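Local coordinates for xylose isomerase domain protein TIM barrel (Planctomyces limnophilus, PDB 3TVA), which probably acts as a metal-dependent isomerase of the xylose isomerase-like family, holding a magnesium ion inside a TIM barrel, at residues I13-S18 and E28-L33; T37-A42 and V207-C212; D143-A148 and Q153-E158; L256-E261 and A274-L279. One frame throughout, in Å; residues are numbered along the deposited sequence.

Contact 1. Residues I13-S18 and E28-L33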
loop_
_atom_site.group_PDB
_atom_site.type_symbol
_atom_site.label_atom_id
_atom_site.label_comp_id
_atom_site.label_asym_id
_atom_site.label_seq_id
_atom_site.Cartn_x
_atom_site.Cartn_y
_atom_site.Cartn_z
ATOM N N ILE A 13 14.986 -3.973 -2.423
ATOM C CA ILE A 13 14.371 -2.654 -2.349
ATOM C C ILE A 13 13.461 -2.404 -3.557
ATOM O O ILE A 13 13.688 -2.938 -4.644
ATOM C CB ILE A 13 15.423 -1.551 -2.091
ATOM C CG1 ILE A 13 15.796 -1.569 -0.604
ATOM C CG2 ILE A 13 14.890 -0.169 -2.440
ATOM C CD1 ILE A 13 17.220 -1.851 -0.331
ATOM N N GLY A 14 12.417 -1.609 -3.363
ATOM C CA GLY A 14 11.500 -1.335 -4.443
ATOM C C GLY A 14 11.026 0.087 -4.331
ATOM O O GLY A 14 11.323 0.779 -3.351
ATOM N N VAL A 15 10.358 0.555 -5.376
ATOM C CA VAL A 15 9.711 1.852 -5.321
ATOM C C VAL A 15 8.282 1.701 -5.811
ATOM O O VAL A 15 7.958 0.786 -6.576
ATOM C CB VAL A 15 10.454 2.939 -6.145
ATOM C CG1 VAL A 15 11.903 3.098 -5.653
ATOM C CG2 VAL A 15 10.412 2.607 -7.630
ATOM N N PHE A 16 7.421 2.590 -5.340
ATOM C CA PHE A 16 6.027 2.552 -5.717
ATOM C C PHE A 16 5.914 3.376 -6.998
ATOM O O PHE A 16 6.302 4.535 -7.025
ATOM C CB PHE A 16 5.153 3.100 -4.576
ATOM C CG PHE A 16 3.688 2.970 -4.832
ATOM C CD1 PHE A 16 2.968 1.914 -4.292
ATOM C CD2 PHE A 16 3.025 3.898 -5.623
ATOM C CE1 PHE A 16 1.607 1.782 -4.535
ATOM C CE2 PHE A 16 1.657 3.774 -5.869
ATOM C CZ PHE A 16 0.952 2.714 -5.314
ATOM N N THR A 17 5.390 2.769 -8.055
ATOM C CA THR A 17 5.361 3.403 -9.366
ATOM C C THR A 17 3.947 3.550 -9.904
ATOM O O THR A 17 3.001 2.966 -9.369
ATOM C CB THR A 17 6.169 2.598 -10.402
ATOM O OG1 THR A 17 5.601 1.290 -10.548
ATOM C CG2 THR A 17 7.622 2.482 -9.967
ATOM N N SER A 18 3.814 4.377 -10.938
ATOM C CA SER A 18 2.549 4.563 -11.646
ATOM C C SER A 18 2.809 4.426 -13.136
ATOM O O SER A 18 3.841 4.887 -13.611
ATOM C CB SER A 18 1.971 5.966 -11.392
ATOM O OG SER A 18 1.355 6.063 -10.119
ATOM N N GLU A 28 10.526 4.267 -15.625
ATOM C CA GLU A 28 11.835 4.692 -16.102
ATOM C C GLU A 28 12.724 5.188 -14.954
ATOM O O GLU A 28 13.950 5.043 -14.984
ATOM C CB GLU A 28 11.665 5.763 -17.175
ATOM C CG GLU A 28 11.069 5.226 -18.479
ATOM C CD GLU A 28 9.547 5.034 -18.445
ATOM O OE1 GLU A 28 8.896 5.392 -17.434
ATOM O OE2 GLU A 28 8.998 4.525 -19.448
ATOM N N VAL A 29 12.092 5.747 -13.928
ATOM C CA VAL A 29 12.816 6.233 -12.758
ATOM C C VAL A 29 13.300 5.044 -11.909
ATOM O O VAL A 29 14.450 5.011 -11.453
ATOM C CB VAL A 29 11.934 7.200 -11.929
ATOM C CG1 VAL A 29 12.574 7.509 -10.588
ATOM C CG2 VAL A 29 11.654 8.494 -12.730
ATOM N N ALA A 30 12.427 4.060 -11.718
ATOM C CA ALA A 30 12.809 2.825 -11.025
ATOM C C ALA A 30 14.020 2.180 -11.705
ATOM O O ALA A 30 14.908 1.650 -11.038
ATOM C CB ALA A 30 11.641 1.866 -11.004
ATOM N N GLN A 31 14.049 2.257 -13.037
ATOM C CA GLN A 31 15.139 1.727 -13.847
ATOM C C GLN A 31 16.459 2.440 -13.603
ATOM O O GLN A 31 17.499 1.791 -13.408
ATOM C CB GLN A 31 14.802 1.887 -15.326
ATOM C CG GLN A 31 14.037 0.755 -15.948
ATOM C CD GLN A 31 14.022 0.856 -17.464
ATOM O OE1 GLN A 31 14.915 0.345 -18.145
ATOM N NE2 GLN A 31 13.014 1.536 -17.995
ATOM N N ASP A 32 16.402 3.770 -13.645
ATOM C CA ASP A 32 17.557 4.622 -13.383
ATOM C C ASP A 32 18.170 4.289 -12.018
ATOM O O ASP A 32 19.383 4.167 -11.885
ATOM C CB ASP A 32 17.160 6.109 -13.440
ATOM C CG ASP A 32 16.631 6.538 -14.815
ATOM O OD1 ASP A 32 16.993 5.905 -15.831
ATOM O OD2 ASP A 32 15.857 7.522 -14.882
ATOM N N LEU A 33 17.312 4.126 -11.014
ATOM C CA LEU A 33 17.744 3.797 -9.647
ATOM C C LEU A 33 18.183 2.333 -9.489
ATOM O O LEU A 33 18.759 1.959 -8.468
ATOM C CB LEU A 33 16.622 4.100 -8.653
ATOM C CG LEU A 33 16.199 5.562 -8.575
ATOM C CD1 LEU A 33 14.993 5.717 -7.634
ATOM C CD2 LEU A 33 17.378 6.416 -8.132
#
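Val-15 and Thr-17, two residues apart on strand 13-18, both meet the single methyl of Ala-30 on the short helix that follows. The closer touch is 3.7 Å, between Val-15 CG2 and Ala-30 CB; Thr-17 CG2 reaches the same Ala-30 CB at 4.2 Å. The closest contacts are methyl against methyl, and the backbones come near each other, consistent with the small side chain on the helix: the CA atoms of Val-15 and Ala-30 are 6.6 Å apart. Thr-17 is turned so that its two branches do different work. CG2 lies anti to the carbonyl carbon and faces the helix, while in this conformer OG1 (chi1 61°) is hydrogen-bonded to the carbonyl O of Gln-39 in the next strand. Ala-30 also packs on Val-38, so strand 37-41 shares the cover of the helix. On the other face of strand 13-18, Phe-16 turns inward and its ring meets that of His-211, a magnesium ligand. Outward strand residues packed under the following helix are characteristic of a beta-alpha-beta unit in a TIM barrel, here the one made by strand 13-18, helix 27-32 and strand 37-41.

Contact 2. Residues T37-A42 and V207-C212; sequences TVQVHA and VRSIHC. With MG (magnesium ion), chain C.
Two strands that are not neighbours in the sheet are bridged through the barrel interior by a pair of side chains: His-211 NE2 donates its N-H to Gln-39 OE1, nearly straight at 168°. The N-to-O distance from His-211 NE2 to Gln-39 OE1, 2.5 Å, is unusually short and may reflect coordinate error. The strand axes pass 10.0 Å apart and almost at right angles. Gln-39 spans the gap with a chain extended beyond CG (chi2 -172°), which carries its amide to the edge of the imidazole. OE1 lies close to the ring plane, whereas the amide is turned 45° from it, and the N-H comes in from above the carbonyl plane, not along a lone pair. At the amide's other end, Gln-39 NE2 sits 4.0 Å from Ser-209 CB and is hydrogen-bonded to Asn-182 OD1, which is also hydrogen-bonded to Ser-209 OG; a water accepts weakly from Gln-39 NE2 and, at 3.1 Å, from Ile-210 N. Gln-39 is thus gripped at both ends of its amide. On the far side of the ring His-211 ND1 binds the magnesium ion at 2.5 Å, a site completed by Glu-158, Asp-184 and Glu-259. With NE2 donating its N-H to Gln-39 OE1, the lone pair of ND1 is left to face the metal, and Gln-39, in the second shell, probably helps to fix the turn of the imidazole.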
loop_
_atom_site.group_PDB
_atom_site.type_symbol
_atom_site.label_atom_id
_atom_site.label_comp_id
_atom_site.label_asym_id
_atom_site.label_seq_id
_atom_site.Cartn_x
_atom_site.Cartn_y
_atom_site.Cartn_z
ATOM N N THR A 37 12.570 -4.409 -7.836
ATOM C CA THR A 37 11.134 -4.661 -7.677
ATOM C C THR A 37 10.362 -3.357 -7.593
ATOM O O THR A 37 10.915 -2.328 -7.211
ATOM C CB THR A 37 10.771 -5.465 -6.380
ATOM O OG1 THR A 37 11.026 -4.655 -5.225
ATOM C CG2 THR A 37 11.552 -6.750 -6.278
ATOM N N VAL A 38 9.085 -3.407 -7.961
ATOM C CA VAL A 38 8.198 -2.269 -7.779
ATOM C C VAL A 38 6.814 -2.745 -7.348
ATOM O O VAL A 38 6.423 -3.885 -7.596
ATOM C CB VAL A 38 8.018 -1.441 -9.084
ATOM C CG1 VAL A 38 9.329 -0.780 -9.523
ATOM C CG2 VAL A 38 7.433 -2.301 -10.208
ATOM N N GLN A 39 6.077 -1.847 -6.710
ATOM C CA GLN A 39 4.632 -1.957 -6.637
ATOM C C GLN A 39 4.107 -0.934 -7.622
ATOM O O GLN A 39 4.745 0.079 -7.873
ATOM C CB GLN A 39 4.114 -1.640 -5.237
ATOM C CG GLN A 39 4.509 -2.672 -4.200
ATOM C CD GLN A 39 3.817 -2.422 -2.882
ATOM O OE1 GLN A 39 2.867 -1.648 -2.818
ATOM N NE2 GLN A 39 4.286 -3.073 -1.819
ATOM N N VAL A 40 2.961 -1.216 -8.216
ATOM C CA VAL A 40 2.456 -0.366 -9.277
ATOM C C VAL A 40 1.023 0.057 -9.002
ATOM O O VAL A 40 0.163 -0.784 -8.714
ATOM C CB VAL A 40 2.470 -1.119 -10.627
ATOM C CG1 VAL A 40 2.074 -0.193 -11.755
ATOM C CG2 VAL A 40 3.851 -1.698 -10.885
ATOM N N HIS A 41 0.752 1.350 -9.112
ATOM C CA HIS A 41 -0.626 1.782 -9.115
ATOM C C HIS A 41 -1.282 1.319 -10.428
ATOM O O HIS A 41 -0.720 1.502 -11.502
ATOM C CB HIS A 41 -0.731 3.295 -8.954
ATOM C CG HIS A 41 -2.114 3.759 -8.615
ATOM N ND1 HIS A 41 -3.160 3.696 -9.513
ATOM C CD2 HIS A 41 -2.630 4.266 -7.469
ATOM C CE1 HIS A 41 -4.258 4.168 -8.942
ATOM N NE2 HIS A 41 -3.962 4.518 -7.701
ATOM N N ALA A 42 -2.456 0.704 -10.342
ATOM C CA ALA A 42 -3.121 0.198 -11.545
ATOM C C ALA A 42 -3.409 1.338 -12.517
ATOM O O ALA A 42 -3.742 2.443 -12.111
ATOM C CB ALA A 42 -4.420 -0.530 -11.194
ATOM N N VAL A 207 0.953 -9.523 7.795
ATOM C CA VAL A 207 1.710 -8.603 6.942
ATOM C C VAL A 207 2.258 -9.367 5.740
ATOM O O VAL A 207 2.977 -10.353 5.916
ATOM C CB VAL A 207 2.894 -7.995 7.715
ATOM C CG1 VAL A 207 3.824 -7.232 6.768
ATOM C CG2 VAL A 207 2.387 -7.084 8.829
ATOM N N ARG A 208 1.845 -8.987 4.530
ATOM C CA ARG A 208 2.399 -9.595 3.321
ATOM C C ARG A 208 3.297 -8.708 2.452
ATOM O O ARG A 208 3.984 -9.208 1.564
ATOM C CB ARG A 208 1.250 -10.124 2.449
ATOM C CG ARG A 208 0.235 -10.968 3.189
ATOM C CD ARG A 208 0.499 -12.476 3.085
ATOM N NE ARG A 208 -0.726 -13.184 3.447
ATOM C CZ ARG A 208 -1.523 -13.821 2.591
ATOM N NH1 ARG A 208 -1.206 -13.920 1.291
ATOM N NH2 ARG A 208 -2.631 -14.388 3.049
ATOM N N SER A 209 3.275 -7.401 2.693
ATOM C CA SER A 209 4.086 -6.459 1.919
ATOM C C SER A 209 4.157 -5.181 2.718
ATOM O O SER A 209 3.372 -4.992 3.640
ATOM C CB SER A 209 3.533 -6.211 0.502
ATOM O OG SER A 209 2.232 -5.650 0.546
ATOM N N ILE A 210 5.092 -4.297 2.406
ATOM C CA ILE A 210 5.201 -3.085 3.214
ATOM C C ILE A 210 5.567 -1.873 2.382
ATOM O O ILE A 210 6.119 -1.998 1.294
ATOM C CB ILE A 210 6.268 -3.215 4.332
ATOM C CG1 ILE A 210 7.656 -3.313 3.720
ATOM C CG2 ILE A 210 6.004 -4.440 5.255
ATOM C CD1 ILE A 210 8.636 -2.358 4.333
ATOM N N HIS A 211 5.255 -0.696 2.918
ATOM C CA HIS A 211 5.761 0.548 2.381
ATOM C C HIS A 211 6.727 1.187 3.369
ATOM O O HIS A 211 6.500 1.167 4.586
ATOM C CB HIS A 211 4.601 1.485 2.027
ATOM C CG HIS A 211 3.833 1.031 0.825
ATOM N ND1 HIS A 211 2.594 1.527 0.491
ATOM C CD2 HIS A 211 4.132 0.109 -0.124
ATOM C CE1 HIS A 211 2.152 0.930 -0.600
ATOM N NE2 HIS A 211 3.069 0.066 -0.999
ATOM N N CYS A 212 7.830 1.710 2.846
ATOM C CA CYS A 212 8.730 2.504 3.653
ATOM C C CYS A 212 8.446 3.953 3.341
ATOM O O CYS A 212 8.760 4.442 2.255
ATOM C CB CYS A 212 10.190 2.176 3.335
ATOM S SG CYS A 212 10.621 0.506 3.871
HETATM MG MG MG C . 1.340 3.401 1.477
HETATM O O HOH W 1 6.800 -4.455 -0.173
#

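Contact 3. Residues D143-A148 and Q153-E158. With MG (magnesium ion), chain C.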
loop_
_atom_site.group_PDB
_atom_site.type_symbol
_atom_site.label_atom_id
_atom_site.label_comp_id
_atom_site.label_asym_id
_atom_site.label_seq_id
_atom_site.Cartn_x
_atom_site.Cartn_y
_atom_site.Cartn_z
ATOM N N ASP A 143 -16.277 -11.322 -1.413
ATOM C CA ASP A 143 -16.544 -11.443 -2.836
ATOM C C ASP A 143 -15.307 -11.100 -3.678
ATOM O O ASP A 143 -14.963 -11.819 -4.620
ATOM C CB ASP A 143 -17.719 -10.529 -3.197
ATOM C CG ASP A 143 -18.088 -10.596 -4.661
ATOM O OD1 ASP A 143 -18.206 -11.717 -5.202
ATOM O OD2 ASP A 143 -18.266 -9.521 -5.271
ATOM N N LEU A 144 -14.639 -9.998 -3.348
ATOM C CA LEU A 144 -13.399 -9.652 -4.035
ATOM C C LEU A 144 -12.308 -10.709 -3.799
ATOM O O LEU A 144 -11.532 -11.032 -4.707
ATOM C CB LEU A 144 -12.915 -8.276 -3.577
ATOM C CG LEU A 144 -11.565 -7.783 -4.108
ATOM C CD1 LEU A 144 -11.527 -7.722 -5.656
ATOM C CD2 LEU A 144 -11.254 -6.413 -3.491
ATOM N N LEU A 145 -12.248 -11.247 -2.581
ATOM C CA LEU A 145 -11.246 -12.264 -2.252
ATOM C C LEU A 145 -11.438 -13.550 -3.050
ATOM O O LEU A 145 -10.468 -14.197 -3.452
ATOM C CB LEU A 145 -11.251 -12.552 -0.747
ATOM C CG LEU A 145 -10.549 -11.411 -0.002
ATOM C CD1 LEU A 145 -11.040 -11.356 1.423
ATOM C CD2 LEU A 145 -9.025 -11.591 -0.057
ATOM N N THR A 146 -12.687 -13.906 -3.307
ATOM C CA THR A 146 -12.987 -15.087 -4.131
ATOM C C THR A 146 -12.479 -14.866 -5.557
ATOM O O THR A 146 -11.883 -15.762 -6.167
ATOM C CB THR A 146 -14.501 -15.365 -4.152
ATOM O OG1 THR A 146 -14.916 -15.738 -2.837
ATOM C CG2 THR A 146 -14.894 -16.499 -5.175
ATOM N N HIS A 147 -12.708 -13.663 -6.077
ATOM C CA HIS A 147 -12.314 -13.340 -7.440
ATOM C C HIS A 147 -10.793 -13.420 -7.545
ATOM O O HIS A 147 -10.242 -14.000 -8.489
ATOM C CB HIS A 147 -12.801 -11.936 -7.812
ATOM C CG HIS A 147 -12.551 -11.571 -9.245
ATOM N ND1 HIS A 147 -13.488 -11.764 -10.236
ATOM C CD2 HIS A 147 -11.466 -11.048 -9.855
ATOM C CE1 HIS A 147 -12.996 -11.365 -11.394
ATOM N NE2 HIS A 147 -11.770 -10.925 -11.191
ATOM N N ALA A 148 -10.111 -12.850 -6.558
ATOM C CA ALA A 148 -8.656 -12.915 -6.519
ATOM C C ALA A 148 -8.136 -14.352 -6.346
ATOM O O ALA A 148 -7.152 -14.738 -6.992
ATOM C CB ALA A 148 -8.103 -12.004 -5.417
ATOM N N GLN A 153 -4.387 -15.107 -6.420
ATOM C CA GLN A 153 -3.885 -13.836 -5.890
ATOM C C GLN A 153 -4.295 -13.593 -4.454
ATOM O O GLN A 153 -5.297 -14.126 -3.978
ATOM C CB GLN A 153 -4.427 -12.646 -6.695
ATOM C CG GLN A 153 -3.935 -12.516 -8.079
ATOM C CD GLN A 153 -4.740 -11.487 -8.879
ATOM O OE1 GLN A 153 -5.662 -10.849 -8.363
ATOM N NE2 GLN A 153 -4.400 -11.345 -10.144
ATOM N N ALA A 154 -3.529 -12.730 -3.799
ATOM C CA ALA A 154 -3.843 -12.244 -2.464
ATOM C C ALA A 154 -4.260 -10.771 -2.553
ATOM O O ALA A 154 -3.851 -10.051 -3.476
ATOM C CB ALA A 154 -2.597 -12.384 -1.544
ATOM N N VAL A 155 -5.104 -10.341 -1.619
ATOM C CA VAL A 155 -5.440 -8.924 -1.456
ATOM C C VAL A 155 -4.755 -8.377 -0.192
ATOM O O VAL A 155 -4.892 -8.949 0.898
ATOM C CB VAL A 155 -6.955 -8.723 -1.325
ATOM C CG1 VAL A 155 -7.281 -7.251 -1.100
ATOM C CG2 VAL A 155 -7.669 -9.261 -2.570
ATOM N N HIS A 156 -4.007 -7.287 -0.347
ATOM C CA HIS A 156 -3.287 -6.663 0.765
ATOM C C HIS A 156 -3.967 -5.346 1.146
ATOM O O HIS A 156 -3.987 -4.389 0.350
ATOM C CB HIS A 156 -1.834 -6.369 0.359
ATOM C CG HIS A 156 -1.031 -7.582 -0.004
ATOM N ND1 HIS A 156 0.307 -7.508 -0.350
ATOM C CD2 HIS A 156 -1.360 -8.895 -0.072
ATOM C CE1 HIS A 156 0.757 -8.718 -0.630
ATOM N NE2 HIS A 156 -0.235 -9.580 -0.468
ATOM N N LEU A 157 -4.526 -5.286 2.353
ATOM C CA LEU A 157 -5.160 -4.055 2.829
ATOM C C LEU A 157 -4.095 -3.058 3.219
ATOM O O LEU A 157 -3.202 -3.355 4.013
ATOM C CB LEU A 157 -6.059 -4.324 4.044
ATOM C CG LEU A 157 -7.205 -5.294 3.790
ATOM C CD1 LEU A 157 -7.995 -5.615 5.072
ATOM C CD2 LEU A 157 -8.126 -4.725 2.705
ATOM N N GLU A 158 -4.180 -1.869 2.653
ATOM C CA GLU A 158 -3.276 -0.795 3.007
ATOM C C GLU A 158 -3.640 -0.253 4.402
ATOM O O GLU A 158 -4.819 -0.134 4.724
ATOM C CB GLU A 158 -3.395 0.289 1.951
ATOM C CG GLU A 158 -2.751 1.568 2.327
ATOM C CD GLU A 158 -1.245 1.517 2.218
ATOM O OE1 GLU A 158 -0.653 0.493 1.819
ATOM O OE2 GLU A 158 -0.659 2.535 2.559
HETATM MG MG MG C . 1.340 3.401 1.477
#
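Val-155 lays its CG2 methyl against helix 132-149, where Leu-145 CD2 lies 3.7 Å from Val-155 CG2 and Ala-148 CB 4.0 Å from the same methyl. Leu-144 adds a looser touch through CG. One valine branch thus fits among three helix side chains; it is CG2, anti to the carbonyl carbon, that does so, while CG1 (chi1 178°) stands anti to the backbone N. Nearer the turn the spacing shrinks, with the CA atoms of Ala-148 and Gln-153 only 4.9 Å apart. There Gln-153 N donates to Ala-148 O at 2.8 Å, and Gln-153 CB rests 3.9 Å from Ala-148 CB. Gln-153 OE1 is hydrogen-bonded to Ser-108 OG of helix 97-114, and the backbone O of Gln-153 to Asn-178 ND2. At the opposite end of the strand, Glu-158 OE2 binds the magnesium ion at 2.4 Å, while Asn-182 holds the other carboxylate oxygen. The chemistry is therefore divided along the strand: apolar packing and one backbone bond join helix to strand at the start, and the charged group that serves the metal lies at the finish.

Contact 4. Residues L256-E261 and A274-L279. With MG (magnesium ion), chain C.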
loop_
_atom_site.group_PDB
_atom_site.type_symbol
_atom_site.label_atom_id
_atom_site.label_comp_id
_atom_site.label_asym_id
_atom_site.label_seq_id
_atom_site.Cartn_x
_atom_site.Cartn_y
_atom_site.Cartn_z
ATOM N N LEU A 256 11.179 -4.181 0.369
ATOM C CA LEU A 256 10.973 -2.938 1.093
ATOM C C LEU A 256 10.619 -1.902 0.044
ATOM O O LEU A 256 11.491 -1.417 -0.678
ATOM C CB LEU A 256 12.268 -2.528 1.802
ATOM C CG LEU A 256 12.900 -3.534 2.782
ATOM C CD1 LEU A 256 14.259 -3.025 3.303
ATOM C CD2 LEU A 256 11.955 -3.827 3.949
ATOM N N THR A 257 9.351 -1.508 -0.007
ATOM C CA THR A 257 8.912 -0.657 -1.092
ATOM C C THR A 257 8.821 0.788 -0.630
ATOM O O THR A 257 7.959 1.149 0.176
ATOM C CB THR A 257 7.553 -1.103 -1.678
ATOM O OG1 THR A 257 7.589 -2.505 -1.980
ATOM C CG2 THR A 257 7.240 -0.304 -2.954
ATOM N N ILE A 258 9.718 1.609 -1.157
ATOM C CA ILE A 258 9.749 3.021 -0.832
ATOM C C ILE A 258 8.581 3.742 -1.493
ATOM O O ILE A 258 8.354 3.632 -2.702
ATOM C CB ILE A 258 11.046 3.689 -1.330
ATOM C CG1 ILE A 258 12.274 2.931 -0.837
ATOM C CG2 ILE A 258 11.093 5.143 -0.899
ATOM C CD1 ILE A 258 13.557 3.286 -1.606
ATOM N N GLU A 259 7.845 4.493 -0.692
ATOM C CA GLU A 259 6.786 5.321 -1.222
ATOM C C GLU A 259 7.012 6.762 -0.794
ATOM O O GLU A 259 7.156 7.034 0.391
ATOM C CB GLU A 259 5.428 4.850 -0.717
ATOM C CG GLU A 259 4.285 5.641 -1.344
ATOM C CD GLU A 259 2.940 5.145 -0.869
ATOM O OE1 GLU A 259 2.769 5.059 0.353
ATOM O OE2 GLU A 259 2.077 4.819 -1.712
ATOM N N ARG A 260 7.093 7.679 -1.752
ATOM C CA ARG A 260 7.158 9.095 -1.405
ATOM C C ARG A 260 6.190 9.835 -2.297
ATOM O O ARG A 260 6.446 9.983 -3.509
ATOM C CB ARG A 260 8.575 9.609 -1.642
ATOM C CG ARG A 260 8.779 11.077 -1.332
ATOM C CD ARG A 260 9.192 11.300 0.118
ATOM N NE ARG A 260 9.396 12.720 0.388
ATOM C CZ ARG A 260 8.444 13.548 0.808
ATOM N NH1 ARG A 260 7.204 13.098 1.014
ATOM N NH2 ARG A 260 8.731 14.831 1.015
ATOM N N GLU A 261 5.110 10.381 -1.743
ATOM C CA GLU A 261 4.160 10.876 -2.704
ATOM C C GLU A 261 4.289 12.378 -2.784
ATOM O O GLU A 261 3.585 13.118 -2.103
ATOM C CB GLU A 261 2.756 10.533 -2.198
ATOM C CG GLU A 261 2.644 9.152 -1.553
ATOM C CD GLU A 261 1.231 8.839 -1.064
ATOM O OE1 GLU A 261 0.958 9.067 0.136
ATOM O OE2 GLU A 261 0.398 8.359 -1.871
ATOM N N ALA A 274 16.127 8.312 -3.863
ATOM C CA ALA A 274 17.550 7.985 -3.854
ATOM C C ALA A 274 18.174 8.011 -2.443
ATOM O O ALA A 274 18.966 7.129 -2.102
ATOM C CB ALA A 274 18.329 8.901 -4.819
ATOM N N SER A 275 17.842 9.014 -1.633
ATOM C CA SER A 275 18.317 9.021 -0.252
ATOM C C SER A 275 17.643 7.900 0.582
ATOM O O SER A 275 18.275 7.293 1.447
ATOM C CB SER A 275 18.139 10.402 0.394
ATOM O OG SER A 275 16.770 10.723 0.554
ATOM N N ALA A 276 16.378 7.604 0.296
ATOM C CA ALA A 276 15.706 6.492 0.956
ATOM C C ALA A 276 16.433 5.191 0.631
ATOM O O ALA A 276 16.665 4.356 1.508
ATOM C CB ALA A 276 14.227 6.404 0.534
ATOM N N LEU A 277 16.801 5.035 -0.635
ATOM C CA LEU A 277 17.486 3.839 -1.100
ATOM C C LEU A 277 18.833 3.665 -0.381
ATOM O O LEU A 277 19.200 2.552 0.022
ATOM C CB LEU A 277 17.654 3.895 -2.627
ATOM C CG LEU A 277 18.462 2.817 -3.354
ATOM C CD1 LEU A 277 18.010 1.433 -2.951
ATOM C CD2 LEU A 277 18.339 2.984 -4.860
ATOM N N GLU A 278 19.550 4.768 -0.188
ATOM C CA GLU A 278 20.815 4.722 0.545
ATOM C C GLU A 278 20.630 4.360 2.031
ATOM O O GLU A 278 21.372 3.538 2.587
ATOM C CB GLU A 278 21.555 6.055 0.423
ATOM C CG GLU A 278 22.838 6.098 1.232
ATOM C CD GLU A 278 23.547 7.426 1.118
ATOM O OE1 GLU A 278 24.796 7.427 1.085
ATOM O OE2 GLU A 278 22.853 8.467 1.064
ATOM N N LEU A 279 19.646 4.983 2.672
ATOM C CA LEU A 279 19.320 4.676 4.062
ATOM C C LEU A 279 18.905 3.205 4.262
ATOM O O LEU A 279 19.379 2.530 5.183
ATOM C CB LEU A 279 18.210 5.605 4.550
ATOM C CG LEU A 279 17.727 5.306 5.965
ATOM C CD1 LEU A 279 18.839 5.646 6.965
ATOM C CD2 LEU A 279 16.451 6.062 6.290
HETATM MG MG MG C . 1.340 3.401 1.477
#
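The last strand of the barrel, 256-258, packs here on the long C-terminal helix 266-287 through one isoleucine. Ile-258 sends two of its carbons to the methyl of Ala-276: CG2 stands 3.7 Å from Ala-276 CB, and CD1 3.8 Å from that same Ala-276 CB. The delta methyl also reaches the backbone of the next residue, with Ile-258 CD1 3.8 Å from Leu-277 N and Leu-277 CB a little beyond. This straddling follows from the torsions, since CG2 is anti to the backbone N and the CG1 arm (chi1 -53°, chi2 163°) extends beside it. The CA atoms of Ile-258 and Ala-276 are 7.1 Å apart. Leu-273 and Leu-280 of the same helix also touch Ile-258, while Ile-13 of the first strand packs on both Ile-258 and Leu-277. One residue on, Glu-259 takes the opposite course: its extended chain reaches inward and OE1 binds the magnesium ion at 2.5 Å. Arg-260 then pairs with Asp-272 and Glu-230. An outward apolar residue under a helix is followed by an inward metal ligand just past the strand's C-terminal end, where TIM barrels place their active sites; here it is the magnesium site.

From the N terminus, contact 1 closes a short loop between the first strand and its helix. Contact 2 then opens at strand 37-41 and closes only at 207-212, the longest loop of the four; contact 3, a tight helix-to-strand turn, is nested inside it. Contact 4 follows in series near the C terminus, and none of the loops cross. All four reach the one curled sheet. Strand 13-18 lies between 37-41 and 256-258, and its pairing with 256-258 closes the barrel; contact 3, across the chain's centre from contact 4, still touches contact 2 where His-156 meets Ser-209. Contacts 2, 3 and 4 each supply a ligand of the magnesium ion.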